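Local coordinates for protein beta-glucuronidase (PDB 6U7J) that hydrolyses beta-glucuronides as a gut-microbial glycoside hydrolase of family 2, an activity by which such enzymes reactivate estrogens, at residues Gln38-Lys43 with Val74-Tyr79; Ser59-Ile64 with Val143-Glu148. One frame throughout, in Å; residues are numbered along the deposited sequence.

Contact 1. Residues Gln38-Lys43 with Val74-Tyr79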
ATOM      1  N   GLN B  38      35.516 -14.905 -18.223  1.00 35.19           N
ATOM      2  CA  GLN B  38      36.734 -14.126 -18.010  1.00 34.34           C
ATOM      3  C   GLN B  38      37.610 -14.728 -16.919  1.00 39.57           C
ATOM      4  O   GLN B  38      38.827 -14.859 -17.090  1.00 39.85           O
ATOM      5  CB  GLN B  38      36.391 -12.683 -17.656  1.00 35.46           C
ATOM      6  CG  GLN B  38      37.625 -11.870 -17.265  1.00 36.93           C
ATOM      7  CD  GLN B  38      37.295 -10.422 -16.983  1.00 39.16           C
ATOM      8  OE1 GLN B  38      36.160 -10.088 -16.634  1.00 37.22           O
ATOM      9  NE2 GLN B  38      38.279  -9.546 -17.147  1.00 36.93           N
ATOM     10  N   GLY B  39      37.005 -15.110 -15.788  1.00 39.33           N
ATOM     11  CA  GLY B  39      37.786 -15.665 -14.691  1.00 34.68           C
ATOM     12  C   GLY B  39      38.573 -16.906 -15.079  1.00 38.39           C
ATOM     13  O   GLY B  39      39.722 -17.082 -14.658  1.00 34.32           O
ATOM     14  N   PHE B  40      37.958 -17.799 -15.858  1.00 41.10           N
ATOM     15  CA  PHE B  40      38.667 -18.995 -16.302  1.00 39.98           C
ATOM     16  C   PHE B  40      39.753 -18.630 -17.302  1.00 41.01           C
ATOM     17  O   PHE B  40      40.867 -19.166 -17.245  1.00 44.10           O
ATOM     18  CB  PHE B  40      37.701 -20.002 -16.933  1.00 36.07           C
ATOM     19  CG  PHE B  40      36.640 -20.510 -15.999  1.00 33.07           C
ATOM     20  CD1 PHE B  40      36.973 -21.062 -14.780  1.00 33.52           C
ATOM     21  CD2 PHE B  40      35.301 -20.434 -16.355  1.00 30.68           C
ATOM     22  CE1 PHE B  40      35.985 -21.528 -13.917  1.00 34.30           C
ATOM     23  CE2 PHE B  40      34.306 -20.899 -15.502  1.00 31.47           C
ATOM     24  CZ  PHE B  40      34.647 -21.445 -14.279  1.00 29.83           C
ATOM     25  N   GLU B  41      39.442 -17.722 -18.223  1.00 40.55           N
ATOM     26  CA  GLU B  41      40.392 -17.375 -19.271  1.00 45.03           C
ATOM     27  C   GLU B  41      41.600 -16.647 -18.700  1.00 44.79           C
ATOM     28  O   GLU B  41      42.735 -16.885 -19.129  1.00 46.29           O
ATOM     29  CB  GLU B  41      39.698 -16.529 -20.342  1.00 46.16           C
ATOM     30  CG  GLU B  41      38.786 -17.358 -21.245  1.00 52.51           C
ATOM     31  CD  GLU B  41      38.468 -16.680 -22.566  1.00 63.40           C
ATOM     32  OE1 GLU B  41      39.085 -15.630 -22.874  1.00 66.81           O
ATOM     33  OE2 GLU B  41      37.595 -17.204 -23.298  1.00 66.38           O
ATOM     34  N   GLU B  42      41.382 -15.773 -17.725  1.00 40.70           N
ATOM     35  CA  GLU B  42      42.466 -15.041 -17.094  1.00 41.64           C
ATOM     36  C   GLU B  42      43.018 -15.764 -15.878  1.00 42.96           C
ATOM     37  O   GLU B  42      43.886 -15.216 -15.184  1.00 44.02           O
ATOM     38  CB  GLU B  42      41.985 -13.633 -16.731  1.00 35.35           C
ATOM     39  CG  GLU B  42      41.496 -12.890 -17.963  1.00 34.57           C
ATOM     40  CD  GLU B  42      41.178 -11.425 -17.701  1.00 40.83           C
ATOM     41  OE1 GLU B  42      41.441 -10.945 -16.579  1.00 43.03           O
ATOM     42  OE2 GLU B  42      40.645 -10.765 -18.618  1.00 40.54           O
ATOM     43  N   LYS B  43      42.527 -16.978 -15.617  1.00 35.84           N
ATOM     44  CA  LYS B  43      43.003 -17.837 -14.542  1.00 37.86           C
ATOM     45  C   LYS B  43      43.058 -17.080 -13.222  1.00 38.56           C
ATOM     46  O   LYS B  43      44.065 -17.089 -12.509  1.00 39.85           O
ATOM     47  CB  LYS B  43      44.353 -18.458 -14.911  1.00 42.15           C
ATOM     48  CG  LYS B  43      44.247 -19.211 -16.239  1.00 48.80           C
ATOM     49  CD  LYS B  43      45.104 -20.460 -16.327  1.00 54.75           C
ATOM     50  CE  LYS B  43      45.446 -20.755 -17.783  1.00 55.85           C
ATOM     51  NZ  LYS B  43      45.979 -22.142 -17.988  1.00 68.46           N
ATOM     52  N   VAL B  74      24.467 -12.816 -16.342  1.00 28.53           N
ATOM     53  CA  VAL B  74      24.434 -14.122 -16.989  1.00 29.91           C
ATOM     54  C   VAL B  74      25.862 -14.652 -17.068  1.00 31.41           C
ATOM     55  O   VAL B  74      26.739 -14.010 -17.657  1.00 35.39           O
ATOM     56  CB  VAL B  74      23.788 -14.052 -18.378  1.00 28.60           C
ATOM     57  CG1 VAL B  74      23.974 -15.386 -19.107  1.00 32.84           C
ATOM     58  CG2 VAL B  74      22.292 -13.723 -18.248  1.00 29.92           C
ATOM     59  N   GLY B  75      26.100 -15.818 -16.476  1.00 31.27           N
ATOM     60  CA  GLY B  75      27.429 -16.413 -16.509  1.00 31.91           C
ATOM     61  C   GLY B  75      28.005 -16.791 -15.153  1.00 32.48           C
ATOM     62  O   GLY B  75      27.304 -17.362 -14.304  1.00 32.04           O
ATOM     63  N   TRP B  76      29.269 -16.438 -14.925  1.00 30.69           N
ATOM     64  CA  TRP B  76      30.021 -16.905 -13.768  1.00 30.04           C
ATOM     65  C   TRP B  76      30.403 -15.748 -12.854  1.00 30.03           C
ATOM     66  O   TRP B  76      30.671 -14.632 -13.308  1.00 28.83           O
ATOM     67  CB  TRP B  76      31.301 -17.645 -14.193  1.00 26.85           C
ATOM     68  CG  TRP B  76      31.011 -18.942 -14.889  1.00 28.75           C
ATOM     69  CD1 TRP B  76      30.716 -19.120 -16.211  1.00 30.24           C
ATOM     70  CD2 TRP B  76      30.962 -20.240 -14.288  1.00 25.29           C
ATOM     71  NE1 TRP B  76      30.482 -20.453 -16.466  1.00 28.90           N
ATOM     72  CE2 TRP B  76      30.633 -21.159 -15.301  1.00 25.22           C
ATOM     73  CE3 TRP B  76      31.160 -20.711 -12.987  1.00 26.98           C
ATOM     74  CZ2 TRP B  76      30.510 -22.532 -15.059  1.00 28.98           C
ATOM     75  CZ3 TRP B  76      31.025 -22.071 -12.742  1.00 29.51           C
ATOM     76  CH2 TRP B  76      30.705 -22.966 -13.777  1.00 29.90           C
ATOM     77  N   VAL B  77      30.466 -16.047 -11.558  1.00 27.92           N
ATOM     78  CA  VAL B  77      31.006 -15.142 -10.557  1.00 29.77           C
ATOM     79  C   VAL B  77      32.014 -15.915  -9.716  1.00 31.56           C
ATOM     80  O   VAL B  77      32.089 -17.144  -9.772  1.00 29.80           O
ATOM     81  CB  VAL B  77      29.907 -14.523  -9.667  1.00 32.81           C
ATOM     82  CG1 VAL B  77      28.879 -13.792 -10.536  1.00 26.73           C
ATOM     83  CG2 VAL B  77      29.215 -15.609  -8.813  1.00 28.66           C
ATOM     84  N   TRP B  78      32.766 -15.173  -8.903  1.00 28.84           N
ATOM     85  CA  TRP B  78      33.907 -15.707  -8.174  1.00 32.80           C
ATOM     86  C   TRP B  78      33.806 -15.310  -6.710  1.00 32.49           C
ATOM     87  O   TRP B  78      33.710 -14.119  -6.387  1.00 31.77           O
ATOM     88  CB  TRP B  78      35.217 -15.195  -8.790  1.00 30.82           C
ATOM     89  CG  TRP B  78      35.399 -15.754 -10.149  1.00 33.49           C
ATOM     90  CD1 TRP B  78      34.860 -15.287 -11.312  1.00 32.90           C
ATOM     91  CD2 TRP B  78      36.130 -16.934 -10.487  1.00 33.08           C
ATOM     92  NE1 TRP B  78      35.218 -16.102 -12.363  1.00 32.15           N
ATOM     93  CE2 TRP B  78      36.000 -17.121 -11.883  1.00 33.47           C
ATOM     94  CE3 TRP B  78      36.874 -17.860  -9.745  1.00 31.87           C
ATOM     95  CZ2 TRP B  78      36.606 -18.189 -12.555  1.00 32.40           C
ATOM     96  CZ3 TRP B  78      37.480 -18.915 -10.415  1.00 34.32           C
ATOM     97  CH2 TRP B  78      37.345 -19.067 -11.808  1.00 33.54           C
ATOM     98  N   TYR B  79      33.812 -16.304  -5.835  1.00 27.49           N
ATOM     99  CA  TYR B  79      33.868 -16.111  -4.396  1.00 30.86           C
ATOM    100  C   TYR B  79      35.230 -16.553  -3.885  1.00 29.98           C
ATOM    101  O   TYR B  79      35.832 -17.492  -4.421  1.00 32.89           O
ATOM    102  CB  TYR B  79      32.825 -16.951  -3.673  1.00 30.72           C
ATOM    103  CG  TYR B  79      31.366 -16.550  -3.789  1.00 28.69           C
ATOM    104  CD1 TYR B  79      30.694 -16.023  -2.692  1.00 28.17           C
ATOM    105  CD2 TYR B  79      30.647 -16.756  -4.963  1.00 27.27           C
ATOM    106  CE1 TYR B  79      29.357 -15.681  -2.761  1.00 26.42           C
ATOM    107  CE2 TYR B  79      29.292 -16.423  -5.038  1.00 27.65           C
ATOM    108  CZ  TYR B  79      28.662 -15.879  -3.930  1.00 27.60           C
ATOM    109  OH  TYR B  79      27.326 -15.539  -3.968  1.00 28.20           O
TER
HETATM  110  O   HOH W   1      34.957 -17.128 -15.265  1.00 26.76           O
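Water 1 is gripped from both segments: Trp78 NE1 donates to its oxygen at 3.1 Å, in the plane of the indole, and the backbone N of Phe40 donates to it as well. That amide belongs to the short helix 38-41, so the water fastens the start of the helix to strand 76-85; Trp78 NE1 also has a weak hydrogen bond to Asp33. Gly39 lies against the same indole, its C 3.4 Å from Trp78 CZ2, and glycine, with no side chain, lets the indole lie directly against its backbone. Here, in the sugar-binding domain of family 2 glycosidases, the helix packs on a face of the antiparallel beta-sheet through an aromatic cluster. Phe40, its CG beside the backbone N (chi1 -62°), reaches between the two tryptophans. Phe40 CE2 lies over the centre of the Trp76 ring, 3.6 Å from Trp76 CD2, in an edge-to-face pair with planes at 75°. The benzo edge of Trp78 meets a face of Phe40 in an offset edge-to-face pair, Trp78 CH2 3.5 Å from Phe40 CE1. Beyond the trio, Val106 and Tyr108 of strand 104-109 and Ala142 of strand 135-144 also touch the Phe40 side chain.

Contact 2. Residues Ser59-Ile64 with Val143-Glu148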
ATOM      1  N   SER B  59      23.607 -17.062   0.895  1.00 28.43           N
ATOM      2  CA  SER B  59      22.795 -15.987   0.318  1.00 29.65           C
ATOM      3  C   SER B  59      22.903 -16.075  -1.196  1.00 27.64           C
ATOM      4  O   SER B  59      23.901 -16.578  -1.716  1.00 24.88           O
ATOM      5  CB  SER B  59      23.260 -14.594   0.787  1.00 26.14           C
ATOM      6  OG  SER B  59      22.446 -13.554   0.255  1.00 28.40           O
ATOM      7  N   SER B  60      21.869 -15.635  -1.904  1.00 23.80           N
ATOM      8  CA  SER B  60      22.022 -15.281  -3.303  1.00 26.08           C
ATOM      9  C   SER B  60      22.784 -13.957  -3.392  1.00 28.81           C
ATOM     10  O   SER B  60      22.729 -13.134  -2.474  1.00 26.81           O
ATOM     11  CB  SER B  60      20.644 -15.150  -3.971  1.00 26.29           C
ATOM     12  OG  SER B  60      19.796 -16.271  -3.699  1.00 28.37           O
ATOM     13  N   TYR B  61      23.502 -13.741  -4.496  1.00 26.30           N
ATOM     14  CA  TYR B  61      24.144 -12.439  -4.663  1.00 29.39           C
ATOM     15  C   TYR B  61      23.254 -11.396  -5.326  1.00 25.89           C
ATOM     16  O   TYR B  61      23.622 -10.216  -5.337  1.00 26.75           O
ATOM     17  CB  TYR B  61      25.450 -12.551  -5.467  1.00 28.05           C
ATOM     18  CG  TYR B  61      25.340 -13.088  -6.890  1.00 28.53           C
ATOM     19  CD1 TYR B  61      24.907 -12.288  -7.939  1.00 28.65           C
ATOM     20  CD2 TYR B  61      25.728 -14.394  -7.180  1.00 31.36           C
ATOM     21  CE1 TYR B  61      24.831 -12.792  -9.237  1.00 28.74           C
ATOM     22  CE2 TYR B  61      25.656 -14.899  -8.450  1.00 28.84           C
ATOM     23  CZ  TYR B  61      25.213 -14.099  -9.481  1.00 32.25           C
ATOM     24  OH  TYR B  61      25.161 -14.629 -10.758  1.00 31.12           O
ATOM     25  N   ASN B  62      22.100 -11.789  -5.859  1.00 26.52           N
ATOM     26  CA  ASN B  62      21.402 -10.928  -6.810  1.00 27.69           C
ATOM     27  C   ASN B  62      20.737  -9.717  -6.153  1.00 27.43           C
ATOM     28  O   ASN B  62      20.642  -8.671  -6.790  1.00 28.04           O
ATOM     29  CB  ASN B  62      20.368 -11.731  -7.590  1.00 27.24           C
ATOM     30  CG  ASN B  62      20.958 -12.991  -8.205  1.00 28.00           C
ATOM     31  OD1 ASN B  62      21.092 -14.026  -7.540  1.00 25.61           O
ATOM     32  ND2 ASN B  62      21.286 -12.918  -9.473  1.00 26.30           N
ATOM     33  N   ASP B  63      20.268  -9.814  -4.911  1.00 28.45           N
ATOM     34  CA  ASP B  63      19.547  -8.693  -4.296  1.00 29.83           C
ATOM     35  C   ASP B  63      20.354  -7.969  -3.215  1.00 26.86           C
ATOM     36  O   ASP B  63      19.799  -7.149  -2.478  1.00 28.59           O
ATOM     37  CB  ASP B  63      18.209  -9.174  -3.723  1.00 26.54           C
ATOM     38  CG  ASP B  63      17.231  -9.593  -4.802  1.00 29.19           C
ATOM     39  OD1 ASP B  63      17.465  -9.259  -5.999  1.00 28.24           O
ATOM     40  OD2 ASP B  63      16.236 -10.268  -4.452  1.00 27.65           O
ATOM     41  N   ILE B  64      21.652  -8.230  -3.119  1.00 26.67           N
ATOM     42  CA  ILE B  64      22.470  -7.596  -2.090  1.00 24.47           C
ATOM     43  C   ILE B  64      22.891  -6.185  -2.502  1.00 26.34           C
ATOM     44  O   ILE B  64      22.895  -5.262  -1.679  1.00 27.45           O
ATOM     45  CB  ILE B  64      23.693  -8.483  -1.801  1.00 27.73           C
ATOM     46  CG1 ILE B  64      23.237  -9.870  -1.363  1.00 26.73           C
ATOM     47  CG2 ILE B  64      24.592  -7.825  -0.756  1.00 23.89           C
ATOM     48  CD1 ILE B  64      22.731  -9.914   0.062  1.00 23.66           C
ATOM     49  N   VAL B 143      31.068 -19.753  -9.434  1.00 32.11           N
ATOM     50  CA  VAL B 143      29.635 -20.035  -9.358  1.00 26.61           C
ATOM     51  C   VAL B 143      29.009 -19.593 -10.676  1.00 26.73           C
ATOM     52  O   VAL B 143      29.103 -18.415 -11.044  1.00 27.48           O
ATOM     53  CB  VAL B 143      28.975 -19.307  -8.170  1.00 29.91           C
ATOM     54  CG1 VAL B 143      27.449 -19.545  -8.131  1.00 26.88           C
ATOM     55  CG2 VAL B 143      29.617 -19.724  -6.841  1.00 30.40           C
ATOM     56  N   GLY B 144      28.378 -20.523 -11.384  1.00 24.55           N
ATOM     57  CA  GLY B 144      27.790 -20.243 -12.690  1.00 26.39           C
ATOM     58  C   GLY B 144      26.291 -20.477 -12.677  1.00 24.65           C
ATOM     59  O   GLY B 144      25.814 -21.439 -12.067  1.00 28.19           O
ATOM     60  N   ASN B 145      25.551 -19.610 -13.372  1.00 26.49           N
ATOM     61  CA  ASN B 145      24.089 -19.643 -13.306  1.00 30.56           C
ATOM     62  C   ASN B 145      23.411 -20.017 -14.623  1.00 29.70           C
ATOM     63  O   ASN B 145      22.184 -19.883 -14.737  1.00 32.94           O
ATOM     64  CB  ASN B 145      23.548 -18.300 -12.813  1.00 28.96           C
ATOM     65  CG  ASN B 145      23.805 -17.167 -13.781  1.00 29.61           C
ATOM     66  OD1 ASN B 145      24.080 -17.375 -14.965  1.00 31.24           O
ATOM     67  ND2 ASN B 145      23.714 -15.942 -13.276  1.00 31.60           N
ATOM     68  N   ILE B 146      24.160 -20.459 -15.610  1.00 24.98           N
ATOM     69  CA  ILE B 146      23.593 -20.742 -16.922  1.00 28.01           C
ATOM     70  C   ILE B 146      22.867 -22.080 -16.895  1.00 32.73           C
ATOM     71  O   ILE B 146      23.355 -23.068 -16.333  1.00 34.21           O
ATOM     72  CB  ILE B 146      24.702 -20.705 -17.982  1.00 29.58           C
ATOM     73  CG1 ILE B 146      25.158 -19.257 -18.147  1.00 33.14           C
ATOM     74  CG2 ILE B 146      24.214 -21.285 -19.307  1.00 31.46           C
ATOM     75  CD1 ILE B 146      26.365 -19.097 -18.982  1.00 35.38           C
ATOM     76  N   LEU B 147      21.675 -22.118 -17.482  1.00 37.09           N
ATOM     77  CA  LEU B 147      20.898 -23.346 -17.559  1.00 34.71           C
ATOM     78  C   LEU B 147      20.739 -23.727 -19.019  1.00 37.74           C
ATOM     79  O   LEU B 147      20.447 -22.872 -19.862  1.00 33.17           O
ATOM     80  CB  LEU B 147      19.527 -23.193 -16.902  1.00 34.21           C
ATOM     81  CG  LEU B 147      19.515 -22.999 -15.385  1.00 33.03           C
ATOM     82  CD1 LEU B 147      18.091 -22.675 -14.931  1.00 32.59           C
ATOM     83  CD2 LEU B 147      20.086 -24.236 -14.638  1.00 30.40           C
ATOM     84  N   GLU B 148      20.958 -25.002 -19.312  1.00 36.55           N
ATOM     85  CA  GLU B 148      20.831 -25.554 -20.652  1.00 38.90           C
ATOM     86  C   GLU B 148      19.795 -26.672 -20.636  1.00 36.92           C
ATOM     87  O   GLU B 148      19.198 -26.975 -19.602  1.00 36.33           O
ATOM     88  CB  GLU B 148      22.180 -26.070 -21.168  1.00 41.09           C
ATOM     89  CG  GLU B 148      23.212 -24.986 -21.389  1.00 44.41           C
ATOM     90  CD  GLU B 148      23.035 -24.253 -22.703  1.00 49.78           C
ATOM     91  OE1 GLU B 148      21.891 -24.177 -23.216  1.00 52.35           O
ATOM     92  OE2 GLU B 148      24.056 -23.753 -23.233  1.00 60.27           O
TER
HETATM   93  O   HOH W   2      26.562 -16.888 -11.352  1.00 29.03           O
HETATM   94  O   HOH W   3      21.502 -15.305 -11.267  1.00 28.14           O
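Tyr61 and Asn145 carry this contact, and Val143 adds a smaller share. It joins a loop to the end of strand 135-144 in the antiparallel beta-sheet of the sugar-binding domain, a jelly-roll-like fold in family 2 glycosidases. The CG of Tyr61 sits between its backbone N and carbonyl carbon (chi1 61°), a crowded position that sends the long phenol out toward the strand end. Its ring rests on Val77 and Tyr79 of the neighbouring strand and meets Phe30. Tyrosine suits this place because it combines an apolar body for the core with a polar tip for the water beyond. Water 2 lies 2.7 Å from Tyr61 OH and donates a hydrogen bond to Val143 O, at 3.0 Å, so the phenol is tied to the backbone of the strand through one molecule. Val143, beta-branched and apolar, fits the strand and packs on Val77 and Tyr79.

Asn145 follows just after the strand. Its amide makes use of both ends: ND2 donates to His73 O, and OD1 accepts from Gly75 N, so the side chain is held by the loop that leads into strand 76-85. The same ND2 comes within 3.2 Å of Tyr61 OH, near the plane of the ring, and the ring and amide planes are 30° apart. Water 3 accepts a hydrogen bond from Asn62 ND2 at 3.0 Å and a weak one from Asn145 ND2 at 3.1 Å.

In the fold
From the N terminus, the chain forms helix 38-41 soon after strand 20-32, then passes through strand 53-57 to the segment 59-64 before entering strand 76-85, where contact 1 closes a loop of 30 residues. Contact 2 closes a longer one, of 78 residues, only when strand 135-144 ends. Because 59-64 lies inside the first loop and 143-148 beyond it, the two loops cross. The centres of the two contacts are about 13 Å apart, and the contacts meet where strands 76-85 and 135-144 run antiparallel as sheet neighbours: Val77 N lies 2.8 Å from Val143 O, a probable hydrogen bond. Helix, segment 59-64 and sheet are thereby tied together within the sugar-binding domain.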